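Local coordinates for protein acetyltransferase (Bacillus cereus, PDB 1Y9W) that probably transfers an acyl group other than an amino-acyl group, most likely acetyl, as a member of the GNAT acetyltransferase family, at residues 47-59 against 66-78. Numbering follows the deposited sequence.
Sequences EEGKIFGGVTGTM and IDFLWVDESVRHD
Gly54 pairs with Trp70, and Thr56 with Phe68, in an antiparallel beta hairpin, strands 51-60 and 63-71, within the mixed sheet of this GNAT fold. The Gly54-Trp70 pair is closed by two backbone bonds, Gly54 N to Trp70 O (2.8 Å) and Trp70 N to Gly54 O (2.9 Å). A classic beta bulge shifts the register at Thr56, whose O accepts from both Asp67 N (2.9 Å) and Phe68 N (3.2 Å). Val55, Ile66 and Leu69 share one face of the sheet, where the branched chains of Val55 and Ile66 suit packing against helix 80-94. Val55 CG2, anti to N, meets Ile66 CG2 at 3.8 Å and Leu69 CD1 at 4.1 Å. On the other face, approached by the second subunit, Thr56 OG1 sits at the edge of the Phe68 ring, in its plane. With no side chain on Gly54, its partner on this face, the Trp70 indole (chi1 175°) lies along the neighbouring strand and brings CZ3 to 3.5 Å from Ile51 O. Beyond the strand, Asp72 forms an Asx turn, its OD1 accepting from Ser74 N. At the bulge, Asp67 OD1 bonds His65, while one water donates to Asp67 OD2 at 2.7 Å and also bonds Thr56 OG1.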
loop_
_atom_site.group_PDB
_atom_site.type_symbol
_atom_site.label_atom_id
_atom_site.label_comp_id
_atom_site.label_asym_id
_atom_site.label_seq_id
_atom_site.Cartn_x
_atom_site.Cartn_y
_atom_site.Cartn_z
ATOM N N GLU A 47 -2.585 25.196 -20.667
ATOM C CA GLU A 47 -1.997 26.378 -20.040
ATOM C C GLU A 47 -2.802 26.940 -18.866
ATOM O O GLU A 47 -2.222 27.424 -17.890
ATOM C CB GLU A 47 -1.784 27.476 -21.086
ATOM C CG GLU A 47 -0.845 28.588 -20.634
ATOM C CD GLU A 47 0.528 28.057 -20.257
ATOM O OE1 GLU A 47 1.110 27.296 -21.069
ATOM O OE2 GLU A 47 1.026 28.398 -19.158
ATOM N N GLU A 48 -4.128 26.880 -18.955
ATOM C CA GLU A 48 -4.980 27.388 -17.883
ATOM C C GLU A 48 -4.926 26.535 -16.622
ATOM O O GLU A 48 -5.322 26.976 -15.549
ATOM C CB GLU A 48 -6.422 27.468 -18.355
ATOM C CG GLU A 48 -6.666 28.527 -19.386
ATOM C CD GLU A 48 -8.074 28.471 -19.904
ATOM O OE1 GLU A 48 -8.429 27.451 -20.534
ATOM O OE2 GLU A 48 -8.829 29.439 -19.676
ATOM N N GLY A 49 -4.458 25.304 -16.753
ATOM C CA GLY A 49 -4.381 24.443 -15.590
ATOM C C GLY A 49 -5.422 23.342 -15.512
ATOM O O GLY A 49 -5.536 22.684 -14.487
ATOM N N LYS A 50 -6.196 23.134 -16.570
ATOM C CA LYS A 50 -7.180 22.056 -16.543
ATOM C C LYS A 50 -6.419 20.740 -16.707
ATOM O O LYS A 50 -5.604 20.588 -17.622
ATOM C CB LYS A 50 -8.199 22.194 -17.674
ATOM C CG LYS A 50 -9.208 21.050 -17.709
ATOM C CD LYS A 50 -10.262 21.249 -18.786
ATOM C CE LYS A 50 -11.280 20.120 -18.752
ATOM N NZ LYS A 50 -12.364 20.288 -19.773
ATOM N N ILE A 51 -6.687 19.799 -15.807
ATOM C CA ILE A 51 -6.038 18.494 -15.819
ATOM C C ILE A 51 -6.926 17.463 -16.487
ATOM O O ILE A 51 -7.993 17.121 -15.990
ATOM C CB ILE A 51 -5.700 18.053 -14.380
ATOM C CG1 ILE A 51 -4.755 19.087 -13.758
ATOM C CG2 ILE A 51 -5.075 16.652 -14.379
ATOM C CD1 ILE A 51 -4.460 18.861 -12.294
ATOM N N PHE A 52 -6.461 16.976 -17.627
ATOM C CA PHE A 52 -7.169 15.987 -18.428
ATOM C C PHE A 52 -6.803 14.572 -18.015
ATOM O O PHE A 52 -7.538 13.634 -18.302
ATOM C CB PHE A 52 -6.829 16.191 -19.906
ATOM C CG PHE A 52 -7.313 17.502 -20.463
ATOM C CD1 PHE A 52 -8.615 17.634 -20.939
ATOM C CD2 PHE A 52 -6.474 18.616 -20.482
ATOM C CE1 PHE A 52 -9.076 18.858 -21.428
ATOM C CE2 PHE A 52 -6.922 19.851 -20.968
ATOM C CZ PHE A 52 -8.223 19.973 -21.441
ATOM N N GLY A 53 -5.665 14.420 -17.347
ATOM C CA GLY A 53 -5.244 13.107 -16.907
ATOM C C GLY A 53 -3.965 13.205 -16.108
ATOM O O GLY A 53 -3.281 14.225 -16.153
ATOM N N GLY A 54 -3.639 12.152 -15.366
ATOM C CA GLY A 54 -2.420 12.168 -14.578
ATOM C C GLY A 54 -2.124 10.820 -13.961
ATOM O O GLY A 54 -2.981 9.926 -13.948
ATOM N N VAL A 55 -0.907 10.667 -13.454
ATOM C CA VAL A 55 -0.489 9.426 -12.818
ATOM C C VAL A 55 0.518 9.780 -11.735
ATOM O O VAL A 55 1.349 10.671 -11.921
ATOM C CB VAL A 55 0.166 8.456 -13.846
ATOM C CG1 VAL A 55 1.415 9.096 -14.451
ATOM C CG2 VAL A 55 0.496 7.121 -13.174
ATOM N N THR A 56 0.426 9.105 -10.597
ATOM C CA THR A 56 1.351 9.356 -9.498
ATOM C C THR A 56 1.846 8.023 -8.962
ATOM O O THR A 56 1.125 7.024 -8.992
ATOM C CB THR A 56 0.680 10.132 -8.332
ATOM O OG1 THR A 56 -0.198 9.255 -7.614
ATOM C CG2 THR A 56 -0.130 11.316 -8.869
ATOM N N GLY A 57 3.080 8.014 -8.477
ATOM C CA GLY A 57 3.655 6.799 -7.930
ATOM C C GLY A 57 4.793 7.170 -7.008
ATOM O O GLY A 57 5.141 8.350 -6.899
ATOM N N THR A 58 5.359 6.181 -6.323
ATOM C CA THR A 58 6.482 6.443 -5.429
ATOM C C THR A 58 7.531 5.373 -5.693
ATOM O O THR A 58 7.192 4.212 -5.965
ATOM C CB THR A 58 6.090 6.396 -3.929
ATOM O OG1 THR A 58 6.095 5.042 -3.485
ATOM C CG2 THR A 58 4.700 6.988 -3.698
ATOM N N MET A 59 8.798 5.774 -5.628
ATOM C CA MET A 59 9.911 4.867 -5.869
ATOM C C MET A 59 10.756 4.620 -4.618
ATOM O O MET A 59 10.922 5.501 -3.771
ATOM C CB MET A 59 10.821 5.426 -6.968
ATOM C CG MET A 59 10.181 5.553 -8.340
ATOM S SD MET A 59 11.346 6.176 -9.573
ATOM C CE MET A 59 11.188 7.914 -9.225
ATOM N N ILE A 66 2.786 2.322 -8.737
ATOM C CA ILE A 66 1.848 3.308 -9.249
ATOM C C ILE A 66 0.669 3.397 -8.290
ATOM O O ILE A 66 -0.073 2.437 -8.109
ATOM C CB ILE A 66 1.359 2.939 -10.658
ATOM C CG1 ILE A 66 2.551 2.915 -11.620
ATOM C CG2 ILE A 66 0.325 3.962 -11.133
ATOM C CD1 ILE A 66 2.191 2.530 -13.026
ATOM N N ASP A 67 0.516 4.569 -7.678
ATOM C CA ASP A 67 -0.533 4.820 -6.693
ATOM C C ASP A 67 -1.873 5.183 -7.289
ATOM O O ASP A 67 -2.907 4.655 -6.889
ATOM C CB ASP A 67 -0.087 5.936 -5.755
ATOM C CG ASP A 67 1.239 5.636 -5.086
ATOM O OD1 ASP A 67 1.392 4.521 -4.548
ATOM O OD2 ASP A 67 2.128 6.511 -5.095
ATOM N N PHE A 68 -1.859 6.109 -8.239
ATOM C CA PHE A 68 -3.094 6.535 -8.878
ATOM C C PHE A 68 -2.897 6.909 -10.340
ATOM O O PHE A 68 -1.892 7.515 -10.723
ATOM C CB PHE A 68 -3.674 7.738 -8.136
ATOM C CG PHE A 68 -3.998 7.461 -6.706
ATOM C CD1 PHE A 68 -5.204 6.875 -6.358
ATOM C CD2 PHE A 68 -3.081 7.760 -5.708
ATOM C CE1 PHE A 68 -5.499 6.590 -5.038
ATOM C CE2 PHE A 68 -3.362 7.479 -4.384
ATOM C CZ PHE A 68 -4.579 6.889 -4.047
ATOM N N LEU A 69 -3.874 6.536 -11.154
ATOM C CA LEU A 69 -3.858 6.867 -12.568
ATOM C C LEU A 69 -5.281 7.259 -12.925
ATOM O O LEU A 69 -6.221 6.481 -12.744
ATOM C CB LEU A 69 -3.408 5.673 -13.408
ATOM C CG LEU A 69 -3.165 6.034 -14.871
ATOM C CD1 LEU A 69 -2.229 5.028 -15.489
ATOM C CD2 LEU A 69 -4.483 6.081 -15.613
ATOM N N TRP A 70 -5.441 8.477 -13.423
ATOM C CA TRP A 70 -6.764 8.960 -13.773
ATOM C C TRP A 70 -6.780 9.711 -15.092
ATOM O O TRP A 70 -5.823 10.394 -15.452
ATOM C CB TRP A 70 -7.283 9.882 -12.666
ATOM C CG TRP A 70 -8.594 10.527 -12.986
ATOM C CD1 TRP A 70 -9.832 9.961 -12.898
ATOM C CD2 TRP A 70 -8.794 11.861 -13.466
ATOM N NE1 TRP A 70 -10.792 10.860 -13.292
ATOM C CE2 TRP A 70 -10.182 12.035 -13.646
ATOM C CE3 TRP A 70 -7.934 12.924 -13.766
ATOM C CZ2 TRP A 70 -10.730 13.233 -14.110
ATOM C CZ3 TRP A 70 -8.482 14.116 -14.229
ATOM C CH2 TRP A 70 -9.865 14.258 -14.396
ATOM N N VAL A 71 -7.880 9.563 -15.811
ATOM C CA VAL A 71 -8.075 10.247 -17.071
ATOM C C VAL A 71 -9.505 10.768 -17.081
ATOM O O VAL A 71 -10.450 10.039 -16.766
ATOM C CB VAL A 71 -7.862 9.310 -18.269
ATOM C CG1 VAL A 71 -8.393 9.961 -19.543
ATOM C CG2 VAL A 71 -6.381 9.007 -18.420
ATOM N N ASP A 72 -9.658 12.040 -17.424
ATOM C CA ASP A 72 -10.974 12.649 -17.467
ATOM C C ASP A 72 -11.866 11.825 -18.390
ATOM O O ASP A 72 -11.448 11.423 -19.471
ATOM C CB ASP A 72 -10.862 14.078 -17.984
ATOM C CG ASP A 72 -12.126 14.864 -17.778
ATOM O OD1 ASP A 72 -13.199 14.371 -18.180
ATOM O OD2 ASP A 72 -12.046 15.975 -17.216
ATOM N N GLU A 73 -13.093 11.565 -17.959
ATOM C CA GLU A 73 -14.017 10.787 -18.774
ATOM C C GLU A 73 -14.295 11.408 -20.153
ATOM O O GLU A 73 -14.462 10.690 -21.139
ATOM C CB GLU A 73 -15.333 10.563 -18.008
ATOM C CG GLU A 73 -15.896 11.792 -17.271
ATOM C CD GLU A 73 -16.414 12.885 -18.205
ATOM O OE1 GLU A 73 -17.291 12.587 -19.055
ATOM O OE2 GLU A 73 -15.948 14.044 -18.080
ATOM N N SER A 74 -14.331 12.734 -20.225
ATOM C CA SER A 74 -14.590 13.426 -21.485
ATOM C C SER A 74 -13.585 13.047 -22.571
ATOM O O SER A 74 -13.858 13.198 -23.758
ATOM C CB SER A 74 -14.532 14.941 -21.279
ATOM O OG SER A 74 -13.188 15.384 -21.145
ATOM N N VAL A 75 -12.423 12.555 -22.159
ATOM C CA VAL A 75 -11.375 12.181 -23.095
ATOM C C VAL A 75 -10.801 10.806 -22.773
ATOM O O VAL A 75 -9.600 10.581 -22.907
ATOM C CB VAL A 75 -10.231 13.224 -23.065
ATOM C CG1 VAL A 75 -10.767 14.591 -23.449
ATOM C CG2 VAL A 75 -9.616 13.287 -21.674
ATOM N N ARG A 76 -11.665 9.885 -22.357
ATOM C CA ARG A 76 -11.231 8.537 -21.998
ATOM C C ARG A 76 -10.886 7.666 -23.208
ATOM O O ARG A 76 -10.372 6.562 -23.057
ATOM C CB ARG A 76 -12.305 7.852 -21.139
ATOM C CG ARG A 76 -13.606 7.544 -21.867
ATOM C CD ARG A 76 -13.545 6.195 -22.577
ATOM N NE ARG A 76 -13.596 5.075 -21.637
ATOM C CZ ARG A 76 -13.397 3.801 -21.974
ATOM N NH1 ARG A 76 -13.124 3.476 -23.233
ATOM N NH2 ARG A 76 -13.482 2.848 -21.051
ATOM N N HIS A 77 -11.160 8.164 -24.407
ATOM C CA HIS A 77 -10.865 7.410 -25.626
ATOM C C HIS A 77 -9.595 7.901 -26.307
ATOM O O HIS A 77 -9.026 7.206 -27.151
ATOM C CB HIS A 77 -12.012 7.538 -26.633
ATOM C CG HIS A 77 -13.274 6.852 -26.213
ATOM N ND1 HIS A 77 -13.348 5.490 -26.010
ATOM C CD2 HIS A 77 -14.520 7.336 -25.992
ATOM C CE1 HIS A 77 -14.587 5.163 -25.687
ATOM N NE2 HIS A 77 -15.317 6.264 -25.668
ATOM N N ASP A 78 -9.157 9.098 -25.938
ATOM C CA ASP A 78 -7.985 9.702 -26.550
ATOM C C ASP A 78 -6.629 9.081 -26.213
ATOM O O ASP A 78 -5.591 9.540 -26.698
ATOM C CB ASP A 78 -7.993 11.206 -26.260
ATOM C CG ASP A 78 -9.289 11.878 -26.720
ATOM O OD1 ASP A 78 -9.832 11.471 -27.772
ATOM O OD2 ASP A 78 -9.762 12.816 -26.040
HETATM O O HOH W 1 -12.243 17.958 -21.787
HETATM O O HOH W 2 -10.230 17.732 -15.055
HETATM O O HOH W 3 1.618 9.107 -4.923
HETATM O O HOH W 4 3.509 3.548 -2.697
#